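Local coordinates for protein Trypsin/chymotrypsin inhibitor (Alocasia macrorrhizos, PDB 5YCZ) that inhibits the serine proteases trypsin and alpha-chymotrypsin as a dimeric Kunitz-type inhibitor with a beta-trefoil fold, at residues A[102-105]-A[111-114]; A[88-93]-A[97-102]; A[59-64]-A[113-118]. One frame throughout, in Å; residues are numbered along the deposited sequence.

Interaction 1: A[102-105]-A[111-114]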
loop_
_atom_site.group_PDB
_atom_site.type_symbol
_atom_site.label_atom_id
_atom_site.label_comp_id
_atom_site.label_asym_id
_atom_site.label_seq_id
_atom_site.Cartn_x
_atom_site.Cartn_y
_atom_site.Cartn_z
ATOM N N GLY A 102 6.458 4.595 -6.971
ATOM C CA GLY A 102 6.622 5.964 -6.524
ATOM C C GLY A 102 5.591 6.889 -7.127
ATOM O O GLY A 102 5.933 7.977 -7.606
ATOM N N GLY A 103 4.367 6.482 -7.140
ATOM C CA GLY A 103 3.341 7.320 -7.692
ATOM C C GLY A 103 2.610 8.089 -6.625
ATOM O O GLY A 103 2.681 7.761 -5.436
ATOM N N THR A 104 1.871 9.103 -7.071
ATOM C CA THR A 104 1.230 10.049 -6.172
ATOM C C THR A 104 -0.188 10.356 -6.632
ATOM O O THR A 104 -0.501 10.295 -7.823
ATOM C CB THR A 104 2.012 11.323 -6.116
ATOM O OG1 THR A 104 2.313 11.704 -7.471
ATOM C CG2 THR A 104 3.300 11.111 -5.344
ATOM N N THR A 105 -1.044 10.684 -5.672
ATOM C CA THR A 105 -2.309 11.309 -5.993
ATOM C C THR A 105 -2.072 12.763 -6.390
ATOM O O THR A 105 -1.063 13.383 -6.042
ATOM C CB THR A 105 -3.258 11.229 -4.802
ATOM O OG1 THR A 105 -2.694 11.938 -3.696
ATOM C CG2 THR A 105 -3.431 9.818 -4.385
ATOM N N PRO A 111 -1.597 17.134 -16.430
ATOM C CA PRO A 111 -1.494 15.685 -16.600
ATOM C C PRO A 111 -0.655 15.091 -15.481
ATOM O O PRO A 111 0.277 15.722 -14.987
ATOM C CB PRO A 111 -0.800 15.545 -17.959
ATOM C CG PRO A 111 0.043 16.769 -18.047
ATOM C CD PRO A 111 -0.756 17.860 -17.394
ATOM N N HIS A 112 -0.994 13.871 -15.073
ATOM C CA HIS A 112 -0.298 13.222 -13.966
ATOM C C HIS A 112 -0.126 11.744 -14.270
ATOM O O HIS A 112 -1.111 11.050 -14.543
ATOM C CB HIS A 112 -1.061 13.402 -12.653
ATOM C CG HIS A 112 -0.210 13.214 -11.443
ATOM N ND1 HIS A 112 1.003 13.849 -11.287
ATOM C CD2 HIS A 112 -0.369 12.425 -10.353
ATOM C CE1 HIS A 112 1.547 13.469 -10.143
ATOM N NE2 HIS A 112 0.735 12.606 -9.555
ATOM N N ASN A 113 1.108 11.255 -14.179
ATOM C CA ASN A 113 1.445 9.952 -14.746
ATOM C C ASN A 113 1.053 8.769 -13.873
ATOM O O ASN A 113 1.279 7.619 -14.281
ATOM C CB ASN A 113 2.936 9.881 -15.035
ATOM C CG ASN A 113 3.316 10.703 -16.222
ATOM O OD1 ASN A 113 4.309 11.446 -16.204
ATOM N ND2 ASN A 113 2.517 10.593 -17.272
ATOM N N SER A 114 0.489 8.996 -12.695
ATOM C CA SER A 114 -0.059 7.889 -11.930
ATOM C C SER A 114 -1.546 7.655 -12.209
ATOM O O SER A 114 -2.174 6.852 -11.514
ATOM C CB SER A 114 0.176 8.108 -10.429
ATOM O OG SER A 114 0.057 9.471 -10.076
#

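Interaction 2: A[88-93]-A[97-102]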
loop_
_atom_site.group_PDB
_atom_site.type_symbol
_atom_site.label_atom_id
_atom_site.label_comp_id
_atom_site.label_asym_id
_atom_site.label_seq_id
_atom_site.Cartn_x
_atom_site.Cartn_y
_atom_site.Cartn_z
ATOM N N THR A 88 4.328 2.056 -3.570
ATOM C CA THR A 88 3.924 1.031 -4.515
ATOM C C THR A 88 2.765 1.480 -5.412
ATOM O O THR A 88 2.053 0.635 -5.970
ATOM C CB THR A 88 3.544 -0.235 -3.762
ATOM O OG1 THR A 88 2.616 0.109 -2.724
ATOM C CG2 THR A 88 4.783 -0.864 -3.143
ATOM N N VAL A 89 2.544 2.787 -5.529
ATOM C CA VAL A 89 1.563 3.341 -6.457
ATOM C C VAL A 89 2.154 3.325 -7.861
ATOM O O VAL A 89 3.272 3.797 -8.077
ATOM C CB VAL A 89 1.177 4.773 -6.047
ATOM C CG1 VAL A 89 0.423 5.453 -7.146
ATOM C CG2 VAL A 89 0.331 4.762 -4.806
ATOM N N TRP A 90 1.397 2.796 -8.821
ATOM C CA TRP A 90 1.861 2.761 -10.197
ATOM C C TRP A 90 2.007 4.167 -10.746
ATOM O O TRP A 90 1.169 5.037 -10.499
ATOM C CB TRP A 90 0.873 2.019 -11.077
ATOM C CG TRP A 90 0.730 0.586 -10.869
ATOM C CD1 TRP A 90 1.108 -0.152 -9.784
ATOM C CD2 TRP A 90 0.138 -0.321 -11.789
ATOM N NE1 TRP A 90 0.780 -1.470 -9.980
ATOM C CE2 TRP A 90 0.186 -1.597 -11.206
ATOM C CE3 TRP A 90 -0.424 -0.173 -13.060
ATOM C CZ2 TRP A 90 -0.302 -2.715 -11.842
ATOM C CZ3 TRP A 90 -0.914 -1.277 -13.695
ATOM C CH2 TRP A 90 -0.850 -2.542 -13.090
ATOM N N THR A 91 3.045 4.371 -11.546
ATOM C CA THR A 91 3.175 5.600 -12.307
ATOM C C THR A 91 3.851 5.229 -13.612
ATOM O O THR A 91 4.639 4.278 -13.671
ATOM C CB THR A 91 3.961 6.678 -11.530
ATOM O OG1 THR A 91 4.158 7.849 -12.346
ATOM C CG2 THR A 91 5.308 6.128 -11.073
ATOM N N PHE A 92 3.506 5.933 -14.674
ATOM C CA PHE A 92 4.074 5.600 -15.972
ATOM C C PHE A 92 5.304 6.461 -16.190
ATOM O O PHE A 92 5.186 7.678 -16.357
ATOM C CB PHE A 92 3.067 5.790 -17.102
ATOM C CG PHE A 92 3.576 5.289 -18.424
ATOM C CD1 PHE A 92 3.642 3.929 -18.677
ATOM C CD2 PHE A 92 4.012 6.175 -19.396
ATOM C CE1 PHE A 92 4.122 3.456 -19.880
ATOM C CE2 PHE A 92 4.506 5.714 -20.597
ATOM C CZ PHE A 92 4.559 4.348 -20.847
ATOM N N ASP A 93 6.481 5.838 -16.162
ATOM C CA ASP A 93 7.732 6.533 -16.467
ATOM C C ASP A 93 7.770 6.736 -17.973
ATOM O O ASP A 93 7.949 5.782 -18.737
ATOM C CB ASP A 93 8.930 5.727 -15.967
ATOM C CG ASP A 93 10.300 6.418 -16.236
ATOM O OD1 ASP A 93 10.363 7.418 -16.980
ATOM O OD2 ASP A 93 11.333 5.943 -15.705
ATOM N N GLY A 97 9.289 4.168 -20.579
ATOM C CA GLY A 97 8.268 3.535 -21.381
ATOM C C GLY A 97 7.538 2.376 -20.735
ATOM O O GLY A 97 6.822 1.662 -21.453
ATOM N N PHE A 98 7.677 2.167 -19.409
ATOM C CA PHE A 98 6.949 1.116 -18.687
ATOM C C PHE A 98 6.409 1.685 -17.379
ATOM O O PHE A 98 6.557 2.869 -17.090
ATOM C CB PHE A 98 7.811 -0.150 -18.450
ATOM C CG PHE A 98 9.193 0.109 -17.873
ATOM C CD1 PHE A 98 9.361 0.391 -16.535
ATOM C CD2 PHE A 98 10.327 0.003 -18.663
ATOM C CE1 PHE A 98 10.633 0.610 -16.000
ATOM C CE2 PHE A 98 11.608 0.213 -18.124
ATOM C CZ PHE A 98 11.757 0.522 -16.799
ATOM N N VAL A 99 5.787 0.835 -16.570
ATOM C CA VAL A 99 5.162 1.264 -15.316
ATOM C C VAL A 99 6.099 0.992 -14.145
ATOM O O VAL A 99 6.597 -0.129 -13.978
ATOM C CB VAL A 99 3.805 0.576 -15.103
ATOM C CG1 VAL A 99 3.190 1.071 -13.808
ATOM C CG2 VAL A 99 2.888 0.852 -16.292
ATOM N N THR A 100 6.347 2.021 -13.336
ATOM C CA THR A 100 7.250 1.897 -12.199
ATOM C C THR A 100 6.505 2.357 -10.960
ATOM O O THR A 100 5.288 2.557 -11.008
ATOM C CB THR A 100 8.539 2.693 -12.407
ATOM O OG1 THR A 100 9.505 2.311 -11.418
ATOM C CG2 THR A 100 8.272 4.170 -12.287
ATOM N N THR A 101 7.203 2.523 -9.856
ATOM C CA THR A 101 6.535 2.812 -8.602
ATOM C C THR A 101 6.804 4.253 -8.210
ATOM O O THR A 101 7.325 5.044 -9.004
ATOM C CB THR A 101 6.985 1.807 -7.538
ATOM O OG1 THR A 101 8.398 1.596 -7.649
ATOM C CG2 THR A 101 6.281 0.470 -7.764
ATOM N N GLY A 102 6.458 4.595 -6.971
ATOM C CA GLY A 102 6.622 5.964 -6.524
ATOM C C GLY A 102 5.591 6.889 -7.127
ATOM O O GLY A 102 5.933 7.977 -7.606
#

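Interaction 3: A[59-64]-A[113-118]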
loop_
_atom_site.group_PDB
_atom_site.type_symbol
_atom_site.label_atom_id
_atom_site.label_comp_id
_atom_site.label_asym_id
_atom_site.label_seq_id
_atom_site.Cartn_x
_atom_site.Cartn_y
_atom_site.Cartn_z
ATOM N N PHE A 59 -8.143 2.923 -6.623
ATOM C CA PHE A 59 -8.572 4.129 -5.927
ATOM C C PHE A 59 -9.066 5.125 -6.966
ATOM O O PHE A 59 -8.262 5.857 -7.563
ATOM C CB PHE A 59 -7.433 4.712 -5.094
ATOM C CG PHE A 59 -6.957 3.783 -4.027
ATOM C CD1 PHE A 59 -6.010 2.811 -4.308
ATOM C CD2 PHE A 59 -7.493 3.850 -2.746
ATOM C CE1 PHE A 59 -5.586 1.922 -3.312
ATOM C CE2 PHE A 59 -7.087 2.974 -1.744
ATOM C CZ PHE A 59 -6.127 2.012 -2.023
ATOM N N PRO A 60 -10.374 5.167 -7.220
ATOM C CA PRO A 60 -10.895 6.115 -8.203
ATOM C C PRO A 60 -10.544 7.530 -7.789
ATOM O O PRO A 60 -10.615 7.879 -6.610
ATOM C CB PRO A 60 -12.406 5.878 -8.155
ATOM C CG PRO A 60 -12.570 4.569 -7.490
ATOM C CD PRO A 60 -11.454 4.449 -6.533
ATOM N N GLU A 61 -10.130 8.337 -8.763
ATOM C CA GLU A 61 -9.797 9.720 -8.448
ATOM C C GLU A 61 -11.009 10.491 -7.948
ATOM O O GLU A 61 -10.840 11.497 -7.248
ATOM C CB GLU A 61 -9.209 10.423 -9.664
ATOM C CG GLU A 61 -7.722 10.221 -9.837
ATOM C CD GLU A 61 -7.071 11.349 -10.631
ATOM O OE1 GLU A 61 -6.211 12.055 -10.059
ATOM O OE2 GLU A 61 -7.414 11.523 -11.826
ATOM N N ASN A 62 -12.222 10.040 -8.286
ATOM C CA ASN A 62 -13.460 10.656 -7.813
ATOM C C ASN A 62 -13.827 10.060 -6.463
ATOM O O ASN A 62 -14.058 8.852 -6.361
ATOM C CB ASN A 62 -14.597 10.440 -8.812
ATOM C CG ASN A 62 -15.773 11.388 -8.577
ATOM O OD1 ASN A 62 -16.212 11.584 -7.440
ATOM N ND2 ASN A 62 -16.276 11.993 -9.653
ATOM N N ALA A 63 -13.940 10.917 -5.446
ATOM C CA ALA A 63 -13.979 10.441 -4.065
ATOM C C ALA A 63 -15.305 9.776 -3.692
ATOM O O ALA A 63 -15.338 8.954 -2.765
ATOM C CB ALA A 63 -13.674 11.600 -3.118
ATOM N N ASP A 64 -16.402 10.115 -4.378
ATOM C CA ASP A 64 -17.714 9.545 -4.062
ATOM C C ASP A 64 -17.960 8.239 -4.782
ATOM O O ASP A 64 -18.871 7.494 -4.408
ATOM C CB ASP A 64 -18.817 10.528 -4.433
ATOM C CG ASP A 64 -18.466 11.952 -4.041
ATOM O OD1 ASP A 64 -17.967 12.165 -2.920
ATOM O OD2 ASP A 64 -18.611 12.852 -4.887
ATOM N N ASN A 113 1.108 11.255 -14.179
ATOM C CA ASN A 113 1.445 9.952 -14.746
ATOM C C ASN A 113 1.053 8.769 -13.873
ATOM O O ASN A 113 1.279 7.619 -14.281
ATOM C CB ASN A 113 2.936 9.881 -15.035
ATOM C CG ASN A 113 3.316 10.703 -16.222
ATOM O OD1 ASN A 113 4.309 11.446 -16.204
ATOM N ND2 ASN A 113 2.517 10.593 -17.272
ATOM N N SER A 114 0.489 8.996 -12.695
ATOM C CA SER A 114 -0.059 7.889 -11.930
ATOM C C SER A 114 -1.546 7.655 -12.209
ATOM O O SER A 114 -2.174 6.852 -11.514
ATOM C CB SER A 114 0.176 8.108 -10.429
ATOM O OG SER A 114 0.057 9.471 -10.076
ATOM N N ARG A 115 -2.116 8.316 -13.213
ATOM C CA ARG A 115 -3.537 8.177 -13.504
ATOM C C ARG A 115 -3.748 7.092 -14.553
ATOM O O ARG A 115 -3.282 7.210 -15.693
ATOM C CB ARG A 115 -4.137 9.497 -13.977
ATOM C CG ARG A 115 -4.422 10.484 -12.865
ATOM C CD ARG A 115 -4.286 11.898 -13.403
ATOM N NE ARG A 115 -4.716 12.880 -12.424
ATOM C CZ ARG A 115 -4.554 14.193 -12.562
ATOM N NH1 ARG A 115 -3.964 14.685 -13.640
ATOM N NH2 ARG A 115 -4.964 15.012 -11.605
ATOM N N PHE A 116 -4.472 6.052 -14.172
ATOM C CA PHE A 116 -4.823 4.982 -15.083
ATOM C C PHE A 116 -6.342 4.888 -15.163
ATOM O O PHE A 116 -7.059 5.366 -14.277
ATOM C CB PHE A 116 -4.209 3.649 -14.626
ATOM C CG PHE A 116 -2.717 3.673 -14.550
ATOM C CD1 PHE A 116 -2.066 4.235 -13.451
ATOM C CD2 PHE A 116 -1.955 3.153 -15.578
ATOM C CE1 PHE A 116 -0.684 4.269 -13.379
ATOM C CE2 PHE A 116 -0.569 3.183 -15.517
ATOM C CZ PHE A 116 0.073 3.733 -14.412
ATOM N N ALA A 117 -6.828 4.291 -16.250
ATOM C CA ALA A 117 -8.230 3.931 -16.376
ATOM C C ALA A 117 -8.326 2.484 -16.824
ATOM O O ALA A 117 -7.390 1.946 -17.419
ATOM C CB ALA A 117 -8.962 4.834 -17.368
ATOM N N ILE A 118 -9.460 1.855 -16.521
ATOM C CA ILE A 118 -9.757 0.494 -16.951
ATOM C C ILE A 118 -10.936 0.507 -17.915
ATOM O O ILE A 118 -11.928 1.214 -17.707
ATOM C CB ILE A 118 -10.056 -0.431 -15.759
ATOM C CG1 ILE A 118 -8.875 -0.444 -14.797
ATOM C CG2 ILE A 118 -10.358 -1.853 -16.236
ATOM C CD1 ILE A 118 -9.283 -0.634 -13.351
#

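Interaction 1: A[102-105]-A[111-114]
Thr104 engages His112 and Ser114 with its hydroxyl and its carbonyl, so the polar part of this contact centres on one residue. Thr104 OG1 lies 2.8 Å from His112 NE2, at the edge of the imidazole and near its plane; either atom could be the donor. The two side chains cross at about a right angle. His112 CG stands opposite the backbone N (chi1 -159°), which sends the ring across to the other segment with NE2 leading. NE2 is also 3.1 Å from Thr104 O, a weak bond bent to 123° at the hydrogen. Ser114 OG donates to the same carbonyl; the modelled separation is very short, and its exact value is doubtful.

Both segments belong to the long connection between strands 98-100 and 116-120 of the beta-trefoil, and the contact pinches off a loop with five residues between its ends.

Apolar contact is limited to Gly103 CA approaching Ser114 CB at 4.3 Å. Gly103, which has no side chain, and Ser114 have their CA atoms 5.5 Å apart. Across the dimer interface, Thr104 packs on Cys84 of the second subunit and Thr105 on Pro81 of that subunit.

Interaction 2: A[88-93]-A[97-102]
Val99 spreads its two methyl groups between two aromatic residues of the facing segment. With CG1 trans to the backbone N (chi1 -179°), that methyl rests 3.7 Å from Trp90 CB and lies obliquely to the indole. The other, CG2, meets the edge of the Phe92 ring in its plane, 4.0 Å from CD1. Phe92 likewise has its CG turned away from its own N (chi1 -173°), and the ring reaches along the other strand to the Gly97 carbonyl, with CZ 3.6 Å from Gly97 O.

The frame is an antiparallel beta hairpin of the trefoil, strands 91-93 and 98-100. Thr91 and Thr100 form a hydrogen-bonded pair, with Thr91 N to Thr100 O and Thr100 N to Thr91 O both 2.9 Å; Phe92 and Val99 follow as the non-hydrogen-bonded pair. Gly97 N closes the turn on Asp93 O at 2.8 Å.

On the face carrying Thr91 and Thr100, Thr91 CG2 and Thr100 CG2 touch at 3.8 Å. Thr100 OG1 is hydrogen-bonded to Asn42 OD1 and Leu41 O. Trp90 continues into the interior against Phe78, Val43 and Leu166, its side chain about 4 Å from that of Leu56 at the predicted reactive bond.

Interaction 3: A[59-64]-A[113-118]
Glu61 and Arg115 are joined by a salt bridge, the one close link between these two segments. Arg115 NE donates to Glu61 OE1 across 2.9 Å, and the bond is almost straight, 173° at the hydrogen. The acceptor sits at the edge of the guanidinium, practically in its plane, while NE approaches the syn side of OE1 from 25° outside the carboxylate plane. The two flat groups are not coplanar but turned 57° against each other. A single hydrogen bond, NE to OE1, carries the bridge; Glu61 OE2 also lies 3.1 Å from Arg115 NE, beside the arginine's CG and CD.

The side chains cross at about a right angle. That of Arg115 is extended from CG to NE, which carries the guanidinium out from the 113-118 segment to the glutamate that follows strand 55-60. The CA atoms of Glu61 and Arg115 can thus stay 8.2 Å apart.

Further partners hold both groups in place. Glu61 OE2 is hydrogen-bonded to Thr73 OG1. The terminal nitrogens of Arg115 collect carbonyls from loops: NH1 those of Gly110 and Pro137, NH2 those of Ser106 and Ala108. In this way the arginine gathers the 106-110 loop and the segment at Pro137 around one group.

Both residues are buried in the beta-trefoil. With NE, NH1 and NH2 all engaged, the guanidinium is held against rotation. Burial alone would disfavour either charge, so each probably depends on the other, the guanidinium helping to keep the carboxylate ionised.

In the fold
The three contacts lie within one beta-trefoil domain, their centres about 8 Å (interactions 1 and 2), about 10 Å (1 and 3) and about 14 Å (2 and 3) apart. Along the chain, the hairpin of interaction 2 is nested inside the long chain excursion that interaction 3 closes between strands 55-60 and 116-120. Interaction 1 starts at Gly102, the last residue of the 97-102 segment, and shares Asn113 and Ser114 with interaction 3. A probable hydrogen bond, Phe92 N to Asn113 O at 2.8 Å, ties the hairpin to the segment that leads into strand 116-120. Interactions 1 and 2 also touch the second subunit, which places this part of the fold beside the dimer interface.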